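Local coordinates for SusD-like carbohydrate binding protein BF1063 (Bacteroides fragilis NCTC 9343, PDB 3I4G) that probably binds carbohydrate at the cell surface as an outer-membrane lipoprotein of the SusD family, helping to capture glycans for uptake, at residues A[202-206]-A[384-390]; A[391-395]-A[412-417]. One frame throughout, in Å; residues are numbered along the deposited sequence.

Interaction 1: residues A[202-206]-A[384-390]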
ATOM      1  N   ALA A 202      -7.133   9.570   9.553  1.00  8.93           N
ATOM      2  CA  ALA A 202      -7.132   8.929   8.251  1.00  9.79           C
ATOM      3  C   ALA A 202      -7.491   7.463   8.398  1.00  8.26           C
ATOM      4  O   ALA A 202      -8.256   6.928   7.602  1.00  8.71           O
ATOM      5  CB  ALA A 202      -5.780   9.092   7.580  1.00 10.20           C
ATOM      6  N   PHE A 203      -6.949   6.799   9.427  1.00  8.43           N
ATOM      7  CA  PHE A 203      -7.359   5.427   9.682  1.00  8.41           C
ATOM      8  C   PHE A 203      -8.810   5.326  10.141  1.00  8.09           C
ATOM      9  O   PHE A 203      -9.494   4.367   9.792  1.00  8.66           O
ATOM     10  CB  PHE A 203      -6.416   4.728  10.664  1.00  8.21           C
ATOM     11  CG  PHE A 203      -5.211   4.165   9.993  1.00  8.87           C
ATOM     12  CD1 PHE A 203      -5.253   2.879   9.484  1.00  8.25           C
ATOM     13  CD2 PHE A 203      -4.046   4.897   9.823  1.00  8.90           C
ATOM     14  CE1 PHE A 203      -4.167   2.323   8.826  1.00  8.99           C
ATOM     15  CE2 PHE A 203      -2.940   4.324   9.178  1.00  9.28           C
ATOM     16  CZ  PHE A 203      -3.031   3.055   8.647  1.00  8.60           C
ATOM     17  N   LEU A 204      -9.279   6.314  10.878  1.00  8.50           N
ATOM     18  CA  LEU A 204     -10.709   6.390  11.194  1.00  7.77           C
ATOM     19  C   LEU A 204     -11.520   6.433   9.915  1.00  8.67           C
ATOM     20  O   LEU A 204     -12.513   5.710   9.772  1.00  8.53           O
ATOM     21  CB  LEU A 204     -11.013   7.638  12.035  1.00  9.02           C
ATOM     22  CG  LEU A 204     -12.455   7.937  12.359  1.00  9.39           C
ATOM     23  CD1 LEU A 204     -13.086   6.760  13.128  1.00 10.97           C
ATOM     24  CD2 LEU A 204     -12.552   9.218  13.174  1.00 11.08           C
ATOM     25  N   GLY A 205     -11.163   7.314   8.992  1.00  8.89           N
ATOM     26  CA  GLY A 205     -11.850   7.377   7.717  1.00  7.59           C
ATOM     27  C   GLY A 205     -11.822   6.082   6.952  1.00  8.78           C
ATOM     28  O   GLY A 205     -12.857   5.665   6.410  1.00 10.01           O
ATOM     29  N   ARG A 206     -10.672   5.410   6.882  1.00  8.20           N
ATOM     30  CA  ARG A 206     -10.626   4.132   6.197  1.00  7.92           C
ATOM     31  C   ARG A 206     -11.515   3.096   6.903  1.00  8.55           C
ATOM     32  O   ARG A 206     -12.171   2.273   6.237  1.00  9.50           O
ATOM     33  CB  ARG A 206      -9.193   3.566   6.125  1.00  8.48           C
ATOM     34  CG  ARG A 206      -8.216   4.248   5.187  1.00  9.86           C
ATOM     35  CD  ARG A 206      -6.936   3.447   5.174  1.00 10.31           C
ATOM     36  NE  ARG A 206      -5.971   3.884   4.176  1.00 10.06           N
ATOM     37  CZ  ARG A 206      -4.854   3.231   3.969  1.00  9.55           C
ATOM     38  NH1 ARG A 206      -4.547   2.180   4.732  1.00 11.47           N
ATOM     39  NH2 ARG A 206      -4.030   3.631   3.033  1.00 10.60           N
ATOM     40  N   VAL A 384       2.480   5.834   4.208  1.00  8.00           N
ATOM     41  CA  VAL A 384       1.350   4.993   4.559  1.00  8.02           C
ATOM     42  C   VAL A 384       0.054   5.763   4.328  1.00  7.73           C
ATOM     43  O   VAL A 384      -0.918   5.231   3.792  1.00  9.29           O
ATOM     44  CB  VAL A 384       1.485   4.513   6.010  1.00  8.62           C
ATOM     45  CG1 VAL A 384       0.287   3.678   6.376  1.00  8.93           C
ATOM     46  CG2 VAL A 384       2.756   3.680   6.187  1.00 10.04           C
ATOM     47  N   ILE A 385       0.007   7.028   4.735  1.00  8.64           N
ATOM     48  CA  ILE A 385      -1.130   7.908   4.510  1.00  7.46           C
ATOM     49  C   ILE A 385      -0.626   9.201   3.892  1.00  7.75           C
ATOM     50  O   ILE A 385       0.177   9.924   4.489  1.00  8.88           O
ATOM     51  CB  ILE A 385      -1.886   8.273   5.807  1.00  8.38           C
ATOM     52  CG1 ILE A 385      -2.412   7.030   6.546  1.00  7.94           C
ATOM     53  CG2 ILE A 385      -3.030   9.271   5.529  1.00  9.66           C
ATOM     54  CD1 ILE A 385      -3.494   6.202   5.824  1.00 11.70           C
ATOM     55  N   ARG A 386      -1.101   9.479   2.689  1.00  7.30           N
ATOM     56  CA  ARG A 386      -0.830  10.725   1.969  1.00  7.16           C
ATOM     57  C   ARG A 386      -2.090  11.577   1.915  1.00  7.25           C
ATOM     58  O   ARG A 386      -3.218  11.082   1.793  1.00  7.79           O
ATOM     59  CB  ARG A 386      -0.317  10.451   0.542  1.00  7.64           C
ATOM     60  CG  ARG A 386       0.948   9.681   0.502  1.00  8.22           C
ATOM     61  CD  ARG A 386       1.689   9.738  -0.819  1.00  8.66           C
ATOM     62  NE  ARG A 386       1.086   9.076  -1.976  1.00  8.53           N
ATOM     63  CZ  ARG A 386       0.481   9.685  -3.006  1.00  9.12           C
ATOM     64  NH1 ARG A 386       0.156  10.985  -3.002  1.00  8.55           N
ATOM     65  NH2 ARG A 386       0.134   8.957  -4.051  1.00  9.21           N
ATOM     66  N   TYR A 387      -1.872  12.894   1.929  1.00  8.13           N
ATOM     67  CA  TYR A 387      -3.023  13.813   1.824  1.00  8.31           C
ATOM     68  C   TYR A 387      -3.812  13.589   0.520  1.00  8.33           C
ATOM     69  O   TYR A 387      -5.002  13.793   0.485  1.00  8.93           O
ATOM     70  CB  TYR A 387      -2.574  15.265   1.953  1.00  8.26           C
ATOM     71  CG  TYR A 387      -3.672  16.296   2.170  1.00  9.14           C
ATOM     72  CD1 TYR A 387      -4.558  16.174   3.214  1.00  8.38           C
ATOM     73  CD2 TYR A 387      -3.773  17.408   1.339  1.00  8.32           C
ATOM     74  CE1 TYR A 387      -5.515  17.139   3.438  1.00  9.58           C
ATOM     75  CE2 TYR A 387      -4.729  18.363   1.556  1.00  8.72           C
ATOM     76  CZ  TYR A 387      -5.583  18.220   2.598  1.00  9.52           C
ATOM     77  OH  TYR A 387      -6.535  19.208   2.852  1.00 10.16           O
ATOM     78  N   ALA A 388      -3.161  13.166  -0.575  1.00  8.35           N
ATOM     79  CA  ALA A 388      -3.943  12.881  -1.766  1.00  8.32           C
ATOM     80  C   ALA A 388      -4.982  11.798  -1.523  1.00  8.26           C
ATOM     81  O   ALA A 388      -6.084  11.865  -2.070  1.00  9.04           O
ATOM     82  CB  ALA A 388      -3.058  12.438  -2.883  1.00  9.09           C
ATOM     83  N   GLU A 389      -4.664  10.788  -0.709  1.00  8.79           N
ATOM     84  CA  GLU A 389      -5.657   9.760  -0.399  1.00  7.73           C
ATOM     85  C   GLU A 389      -6.780  10.368   0.443  1.00  9.48           C
ATOM     86  O   GLU A 389      -7.952  10.014   0.286  1.00  9.90           O
ATOM     87  CB  GLU A 389      -5.034   8.585   0.351  1.00  8.52           C
ATOM     88  CG  GLU A 389      -6.106   7.528   0.660  1.00  8.47           C
ATOM     89  CD  GLU A 389      -5.670   6.395   1.561  1.00 10.30           C
ATOM     90  OE1 GLU A 389      -4.456   6.181   1.730  1.00 10.50           O
ATOM     91  OE2 GLU A 389      -6.573   5.700   2.107  1.00 11.74           O
ATOM     92  N   VAL A 390      -6.450  11.253   1.376  1.00  8.58           N
ATOM     93  CA  VAL A 390      -7.467  11.923   2.176  1.00  7.74           C
ATOM     94  C   VAL A 390      -8.456  12.690   1.306  1.00  8.19           C
ATOM     95  O   VAL A 390      -9.669  12.597   1.519  1.00  8.41           O
ATOM     96  CB  VAL A 390      -6.797  12.878   3.209  1.00  8.86           C
ATOM     97  CG1 VAL A 390      -7.812  13.751   3.931  1.00  9.61           C
ATOM     98  CG2 VAL A 390      -5.955  12.066   4.215  1.00 10.68           C
TER
HETATM   99  O   HOH W   1      -1.163   2.690   2.985  1.00  9.02           O

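Interaction 2: residues A[391-395]-A[412-417]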
ATOM      1  N   LEU A 391      -7.940  13.447   0.338  1.00  8.73           N
ATOM      2  CA  LEU A 391      -8.809  14.223  -0.549  1.00  7.88           C
ATOM      3  C   LEU A 391      -9.680  13.324  -1.401  1.00  8.23           C
ATOM      4  O   LEU A 391     -10.891  13.549  -1.527  1.00  8.42           O
ATOM      5  CB  LEU A 391      -7.981  15.143  -1.448  1.00  7.30           C
ATOM      6  CG  LEU A 391      -7.172  16.226  -0.769  1.00  7.74           C
ATOM      7  CD1 LEU A 391      -6.394  17.064  -1.802  1.00  9.46           C
ATOM      8  CD2 LEU A 391      -8.070  17.140   0.078  1.00  9.41           C
ATOM      9  N   LEU A 392      -9.108  12.254  -1.958  1.00  8.50           N
ATOM     10  CA  LEU A 392      -9.913  11.333  -2.771  1.00  8.83           C
ATOM     11  C   LEU A 392     -10.869  10.519  -1.904  1.00  8.63           C
ATOM     12  O   LEU A 392     -11.953  10.166  -2.345  1.00  9.02           O
ATOM     13  CB  LEU A 392      -9.024  10.431  -3.613  1.00  9.96           C
ATOM     14  CG  LEU A 392      -8.132  11.123  -4.632  1.00  9.95           C
ATOM     15  CD1 LEU A 392      -7.149  10.154  -5.283  1.00 10.94           C
ATOM     16  CD2 LEU A 392      -8.973  11.850  -5.679  1.00 10.38           C
ATOM     17  N   GLY A 393     -10.462  10.218  -0.688  1.00  8.82           N
ATOM     18  CA  GLY A 393     -11.333   9.503   0.224  1.00  9.94           C
ATOM     19  C   GLY A 393     -12.546  10.321   0.615  1.00  8.90           C
ATOM     20  O   GLY A 393     -13.669   9.801   0.704  1.00  9.02           O
ATOM     21  N   TYR A 394     -12.335  11.601   0.918  1.00  9.07           N
ATOM     22  CA  TYR A 394     -13.431  12.518   1.208  1.00  8.32           C
ATOM     23  C   TYR A 394     -14.439  12.521   0.064  1.00  8.41           C
ATOM     24  O   TYR A 394     -15.623  12.355   0.276  1.00  9.45           O
ATOM     25  CB  TYR A 394     -12.869  13.913   1.457  1.00  8.64           C
ATOM     26  CG  TYR A 394     -13.911  14.992   1.664  1.00  8.82           C
ATOM     27  CD1 TYR A 394     -14.886  14.889   2.645  1.00  8.84           C
ATOM     28  CD2 TYR A 394     -13.910  16.147   0.893  1.00 10.36           C
ATOM     29  CE1 TYR A 394     -15.819  15.868   2.816  1.00 10.89           C
ATOM     30  CE2 TYR A 394     -14.816  17.164   1.112  1.00  9.61           C
ATOM     31  CZ  TYR A 394     -15.779  17.003   2.054  1.00  9.38           C
ATOM     32  OH  TYR A 394     -16.685  18.027   2.243  1.00 14.35           O
ATOM     33  N   LEU A 395     -13.948  12.689  -1.169  1.00  8.92           N
ATOM     34  CA  LEU A 395     -14.821  12.736  -2.333  1.00  8.10           C
ATOM     35  C   LEU A 395     -15.546  11.395  -2.508  1.00  8.35           C
ATOM     36  O   LEU A 395     -16.753  11.389  -2.768  1.00  8.74           O
ATOM     37  CB  LEU A 395     -14.023  13.111  -3.576  1.00  8.09           C
ATOM     38  CG  LEU A 395     -14.844  13.258  -4.864  1.00  8.96           C
ATOM     39  CD1 LEU A 395     -15.978  14.283  -4.716  1.00 10.76           C
ATOM     40  CD2 LEU A 395     -13.913  13.636  -6.016  1.00 11.08           C
ATOM     41  N   GLU A 412     -11.332  21.231  -4.761  1.00 10.90           N
ATOM     42  CA  GLU A 412     -10.571  21.054  -3.517  1.00 12.19           C
ATOM     43  C   GLU A 412     -10.087  19.602  -3.333  1.00 12.15           C
ATOM     44  O   GLU A 412      -9.280  19.334  -2.453  1.00 13.31           O
ATOM     45  CB  GLU A 412     -11.375  21.525  -2.290  1.00 13.74           C
ATOM     46  CG  GLU A 412     -12.484  20.641  -1.897  1.00 17.61           C
ATOM     47  CD  GLU A 412     -13.280  21.125  -0.656  1.00 17.03           C
ATOM     48  OE1 GLU A 412     -12.739  21.909   0.153  1.00 25.96           O
ATOM     49  OE2 GLU A 412     -14.437  20.678  -0.517  1.00 28.95           O
ATOM     50  N   THR A 413     -10.598  18.663  -4.119  1.00  9.39           N
ATOM     51  CA  THR A 413     -10.284  17.258  -3.933  1.00  9.27           C
ATOM     52  C   THR A 413      -9.572  16.679  -5.149  1.00  8.59           C
ATOM     53  O   THR A 413      -8.356  16.777  -5.273  1.00  9.60           O
ATOM     54  CB  THR A 413     -11.546  16.422  -3.571  1.00 10.14           C
ATOM     55  OG1 THR A 413     -12.566  16.536  -4.590  1.00  9.49           O
ATOM     56  CG2 THR A 413     -12.140  16.844  -2.218  1.00 10.35           C
ATOM     57  N   ILE A 414     -10.321  16.066  -6.048  1.00  9.15           N
ATOM     58  CA  ILE A 414      -9.739  15.405  -7.202  1.00  9.42           C
ATOM     59  C   ILE A 414      -8.898  16.335  -8.080  1.00  9.50           C
ATOM     60  O   ILE A 414      -7.842  15.925  -8.579  1.00  9.53           O
ATOM     61  CB  ILE A 414     -10.842  14.691  -8.024  1.00  8.16           C
ATOM     62  CG1 ILE A 414     -10.226  13.844  -9.128  1.00  9.88           C
ATOM     63  CG2 ILE A 414     -11.880  15.689  -8.569  1.00  8.82           C
ATOM     64  CD1 ILE A 414     -11.178  12.702  -9.591  1.00 12.94           C
ATOM     65  N   ASN A 415      -9.330  17.577  -8.241  1.00  9.88           N
ATOM     66  CA  ASN A 415      -8.576  18.501  -9.093  1.00  8.57           C
ATOM     67  C   ASN A 415      -7.339  19.072  -8.387  1.00  9.53           C
ATOM     68  O   ASN A 415      -6.400  19.531  -9.041  1.00 10.98           O
ATOM     69  CB  ASN A 415      -9.488  19.579  -9.651  1.00  9.63           C
ATOM     70  CG  ASN A 415     -10.520  19.010 -10.540  1.00  9.88           C
ATOM     71  OD1 ASN A 415     -10.315  17.942 -11.094  1.00 10.55           O
ATOM     72  ND2 ASN A 415     -11.634  19.709 -10.687  1.00 10.11           N
ATOM     73  N   ALA A 416      -7.312  19.040  -7.060  1.00  9.71           N
ATOM     74  CA  ALA A 416      -6.094  19.409  -6.335  1.00  9.27           C
ATOM     75  C   ALA A 416      -5.045  18.309  -6.520  1.00  9.38           C
ATOM     76  O   ALA A 416      -3.843  18.605  -6.645  1.00 11.47           O
ATOM     77  CB  ALA A 416      -6.405  19.640  -4.858  1.00 11.38           C
ATOM     78  N   VAL A 417      -5.487  17.057  -6.578  1.00  8.63           N
ATOM     79  CA  VAL A 417      -4.595  15.927  -6.834  1.00  8.36           C
ATOM     80  C   VAL A 417      -4.129  15.957  -8.276  1.00  9.60           C
ATOM     81  O   VAL A 417      -2.922  15.931  -8.552  1.00 10.21           O
ATOM     82  CB  VAL A 417      -5.298  14.606  -6.530  1.00  8.53           C
ATOM     83  CG1 VAL A 417      -4.458  13.411  -6.919  1.00 10.28           C
ATOM     84  CG2 VAL A 417      -5.616  14.553  -5.030  1.00 10.80           C
TER
HETATM   85  O   HOH W   2     -16.022  20.490   1.322  1.00 24.38           O

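Interaction 1: residues A[202-206]-A[384-390]
Arg206 of helix 197-211 reaches across to Glu389 and Ile385, joining a helix of the helical, TPR-like SusD core to the junction where strand 380-386 runs into helix 387-400. At that junction Val384 and Ile385 form a classic beta bulge opposite Phe253. The arginine chain runs extended from CG to NE and meets the carboxylate side-on with two nitrogens. Arg206 NE binds Glu389 OE2 at 2.8 Å. Arg206 NH2 binds Glu389 OE1 at 2.9 Å, and this second bond is the straighter. Both oxygens use syn lone pairs, and the guanidinium and carboxylate planes lie 28° apart, so the two bonds fix the rotation of both groups in a buried setting. Ile385 CD1 sits over one guanidinium face, offset toward its rim and 3.8 Å from Arg206 CZ; Trp456 adds a cation-pi contact. With CG2 anti to its backbone N, Ile385 sends this methyl onto Ala202 CB at 3.4 Å, tighter than usual van der Waals contact. Its CG1 meets Phe203 CE2 obliquely, while Val384 CG1 comes to the edge of the same ring near CZ. Phe134 of helix 116-139 packs edge-to-face with Phe203. A water closes the polar end: it accepts from Arg206 NH2 at 3.0 Å and donates to Val384 O at 2.7 Å.

Interaction 2: residues A[391-395]-A[412-417]
Thr413 presses into the surface of helix 387-400 between Leu391, Tyr394 and Leu395, at the N-cap position of helix 414-418, although its side chain makes no capping bond. Thr413 CG2 points at the edge of the Tyr394 ring, 3.6 Å from Tyr394 CD2, the two side chains crossing at about a right angle. The same methyl and CB also lie against the backbone carbonyl of Leu391. Thr413 OG1 takes the place between its own backbone N and carbonyl carbon (chi1 58°); there it bonds to Ile409 O and borders Leu395, whose CD2 is 3.5 Å from OG1. Leu395 CD2 also rests on Ile414 CB at 3.8 Å, the chains slanting past each other. Leu392 approaches Ile414 differently, almost perpendicular, with CD2 nearest to CA, and its CG faces Val417 CG2. Leu391 has CG anti to its carbonyl carbon (chi1 -64°), which directs its branches to the other flank of Thr413: CD2 abuts Glu412 O at 3.6 Å, while CD1 meets Ala416 CB at 4.0 Å and, slightly farther off, Val417 CG2. No direct hydrogen bond spans the two segments. A water 2.7 Å from Tyr394 OH also lies near Glu412 OE2, but too close for an ordinary hydrogen bond, so the bridge is doubtful. Glu412 OE2 itself lies in the ring plane at the edge of Tyr394, near CE2, with the carboxylate plane turned 77° from the ring. His222 stacks on Tyr394, and helix 433-447 covers Leu395 and Ile414. Such close apolar packing of a helix against the start of helix 414-418, beyond the short helix 407-412, is consistent with the TPR-like helical core of SusD-family proteins.

Helix 387-400 serves both contacts: interaction 1 uses its first turn and the strand leading into it, interaction 2 the residues that follow. Their centres lie 11 Å apart, and they touch where Ala388 CB packs on Val417 CG2. Interaction 1 is wholly buried, about 11 Å from the chain's centre, and ties distant parts of the sequence together through a bidentate salt bridge amid apolar groups. Interaction 2 lies farther out, about 19 Å from that centre. It is local in sequence, buries more surface and relies on aliphatic packing, with partly exposed Glu412 and Ala416 at its margin. Helix 214-227 borders both, touching Ala202 and Val390 in one, Leu391 and Tyr394 in the other.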